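Long-range contact in uncharacterized protein (Pseudomonas aeruginosa, PDB 5BR9), which probably takes part, as the TsaB member of the KAE1/TsaD family, in making the threonylcarbamoyladenosine modification of tRNA: residues E20-A25 and E37-L42. Sequence-based numbering, arbitrary orientation.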
ATOM      1  N   GLU A  20       8.701   1.205  13.154  1.00 42.41           N
ATOM      2  CA  GLU A  20       8.763  -0.198  13.560  1.00 51.41           C
ATOM      3  C   GLU A  20       7.592  -0.526  14.505  1.00 46.91           C
ATOM      4  O   GLU A  20       7.283  -1.694  14.754  1.00 40.11           O
ATOM      5  CB  GLU A  20      10.105  -0.506  14.235  1.00 58.48           C
ATOM      6  CG  GLU A  20      10.283   0.164  15.596  1.00 66.93           C
ATOM      7  CD  GLU A  20      11.627  -0.145  16.248  1.00 78.37           C
ATOM      8  OE1 GLU A  20      12.032   0.620  17.153  1.00 76.50           O
ATOM      9  OE2 GLU A  20      12.278  -1.144  15.858  1.00 83.03           O
ATOM     10  N   ALA A  21       6.954   0.521  15.024  1.00 38.87           N
ATOM     11  CA  ALA A  21       5.754   0.387  15.842  1.00 38.35           C
ATOM     12  C   ALA A  21       4.514   0.309  14.955  1.00 44.95           C
ATOM     13  O   ALA A  21       4.409   1.007  13.937  1.00 47.48           O
ATOM     14  CB  ALA A  21       5.626   1.555  16.823  1.00 31.60           C
ATOM     15  N   CYS A  22       3.594  -0.567  15.336  1.00 32.21           N
ATOM     16  CA  CYS A  22       2.311  -0.675  14.680  1.00 30.20           C
ATOM     17  C   CYS A  22       1.221  -0.405  15.719  1.00 28.88           C
ATOM     18  O   CYS A  22       1.194  -1.030  16.781  1.00 31.76           O
ATOM     19  CB  CYS A  22       2.140  -2.054  14.041  1.00 37.59           C
ATOM     20  SG  CYS A  22       0.643  -2.197  13.046  1.00 44.50           S
ATOM     21  N   SER A  23       0.339   0.545  15.460  1.00 27.22           N
ATOM     22  CA  SER A  23      -0.651   0.839  16.482  1.00 24.13           C
ATOM     23  C   SER A  23      -1.989   1.247  15.887  1.00 31.63           C
ATOM     24  O   SER A  23      -2.067   1.743  14.749  1.00 26.43           O
ATOM     25  CB  SER A  23      -0.131   1.918  17.437  1.00 24.63           C
ATOM     26  OG  SER A  23       0.038   3.150  16.782  1.00 35.40           O
ATOM     27  N   VAL A  24      -3.044   0.976  16.653  1.00 22.18           N
ATOM     28  CA  VAL A  24      -4.404   1.235  16.223  1.00 24.96           C
ATOM     29  C   VAL A  24      -5.164   1.842  17.394  1.00 26.32           C
ATOM     30  O   VAL A  24      -4.891   1.549  18.553  1.00 30.07           O
ATOM     31  CB  VAL A  24      -5.086  -0.059  15.707  1.00 30.82           C
ATOM     32  CG1 VAL A  24      -4.306  -0.649  14.514  1.00 27.01           C
ATOM     33  CG2 VAL A  24      -5.199  -1.091  16.827  1.00 30.45           C
ATOM     34  N   ALA A  25      -6.133   2.686  17.105  1.00 22.52           N
ATOM     35  CA  ALA A  25      -6.878   3.309  18.181  1.00 20.77           C
ATOM     36  C   ALA A  25      -8.294   3.539  17.708  1.00 21.44           C
ATOM     37  O   ALA A  25      -8.562   3.601  16.501  1.00 25.34           O
ATOM     38  CB  ALA A  25      -6.212   4.615  18.634  1.00 21.38           C
ATOM     39  N   GLU A  37       2.208  -2.147  19.245  1.00 43.10           N
ATOM     40  CA  GLU A  37       3.208  -3.219  19.225  1.00 48.79           C
ATOM     41  C   GLU A  37       4.445  -2.816  18.423  1.00 46.95           C
ATOM     42  O   GLU A  37       4.321  -2.191  17.373  1.00 40.31           O
ATOM     43  CB  GLU A  37       2.624  -4.500  18.627  1.00 51.80           C
ATOM     44  CG  GLU A  37       1.595  -5.201  19.486  1.00 62.30           C
ATOM     45  CD  GLU A  37       1.025  -6.445  18.815  1.00 70.34           C
ATOM     46  OE1 GLU A  37       1.672  -6.998  17.894  1.00 67.02           O
ATOM     47  OE2 GLU A  37      -0.084  -6.859  19.205  1.00 78.56           O
ATOM     48  N   VAL A  38       5.634  -3.182  18.901  1.00 48.67           N
ATOM     49  CA  VAL A  38       6.821  -3.028  18.068  1.00 48.42           C
ATOM     50  C   VAL A  38       7.027  -4.336  17.309  1.00 51.80           C
ATOM     51  O   VAL A  38       7.240  -5.386  17.906  1.00 49.86           O
ATOM     52  CB  VAL A  38       8.081  -2.612  18.885  1.00 52.38           C
ATOM     53  CG1 VAL A  38       7.885  -1.227  19.495  1.00 59.48           C
ATOM     54  CG2 VAL A  38       8.405  -3.610  19.961  1.00 50.44           C
ATOM     55  N   ILE A  39       6.918  -4.265  15.984  1.00 54.87           N
ATOM     56  CA  ILE A  39       7.035  -5.442  15.130  1.00 59.11           C
ATOM     57  C   ILE A  39       7.600  -5.051  13.770  1.00 63.09           C
ATOM     58  O   ILE A  39       6.848  -4.746  12.838  1.00 58.46           O
ATOM     59  CB  ILE A  39       5.675  -6.172  14.965  1.00 62.51           C
ATOM     60  CG1 ILE A  39       4.518  -5.172  14.833  1.00 56.84           C
ATOM     61  CG2 ILE A  39       5.434  -7.154  16.107  1.00 63.88           C
ATOM     62  CD1 ILE A  39       3.772  -5.282  13.517  1.00 55.08           C
ATOM     63  N   PRO A  40       8.936  -5.063  13.656  1.00 67.93           N
ATOM     64  CA  PRO A  40       9.644  -4.716  12.421  1.00 71.62           C
ATOM     65  C   PRO A  40       9.302  -5.645  11.260  1.00 79.15           C
ATOM     66  O   PRO A  40       9.354  -6.864  11.432  1.00 77.76           O
ATOM     67  CB  PRO A  40      11.124  -4.870  12.805  1.00 72.38           C
ATOM     68  CG  PRO A  40      11.155  -4.800  14.302  1.00 70.04           C
ATOM     69  CD  PRO A  40       9.860  -5.403  14.752  1.00 69.26           C
ATOM     70  N   ARG A  41       8.942  -5.057  10.119  1.00 84.34           N
ATOM     71  CA  ARG A  41       8.757  -5.766   8.846  1.00 96.34           C
ATOM     72  C   ARG A  41       7.480  -6.621   8.781  1.00101.81           C
ATOM     73  O   ARG A  41       7.190  -7.226   7.748  1.00110.22           O
ATOM     74  CB  ARG A  41       9.982  -6.641   8.533  1.00 74.99           C
ATOM     75  N   LEU A  42       6.721  -6.674   9.872  1.00 94.81           N
ATOM     76  CA  LEU A  42       5.541  -7.538   9.927  1.00 91.11           C
ATOM     77  C   LEU A  42       4.241  -6.725   9.919  1.00 82.52           C
ATOM     78  O   LEU A  42       3.197  -7.215  10.340  1.00 83.07           O
ATOM     79  CB  LEU A  42       5.596  -8.443  11.164  1.00 86.85           C
TER
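With chi1 39° and chi2 119°, both away from the staggered values, Ile39 lays CG1 and CD1 along Cys22 CB, CD1 at 3.7 Å. In Cys22 the thiol SG stands opposite the backbone N (chi1 -173°), and CB, not SG, makes the contact with Ile39. The Cys22 side chain also touches His43 and Met50 of helix 43-58, and Ile39 reaches Arg46 of the same helix; the Cys22-Ile39 contact therefore faces that helix. The backbones are joined as antiparallel strands at the open end of hairpin 21-28/31-38, on the margin of a 3-2-1-4-5 sheet consistent with the ASKHA (actin-like) fold of the family. Cys22 and Glu37 form a hydrogen-bonded pair: Cys22 N gives a nearly straight bond to Glu37 O (2.7 Å), and Glu37 N returns one to Cys22 O (2.9 Å). Next along, Ala21 and Val38 form the non-hydrogen-bonded pair, with Ala21 CA 3.3 Å from Glu37 O in a CA-H...O contact. Beyond the strand ends, Ile39 N still bonds to Glu20 O at 2.9 Å, while the extended Glu20 side chain runs beside the Pro40 ring, OE2 lying 4.1 Å from Pro40 CG. A type II turn from Ile39 to Leu42 then leads the chain to the N-cap of helix 43-58. Three main-chain bonds thus fix the register largely through the backbone, and Cys22 with Ile39 adds apolar contact on the side facing the helix.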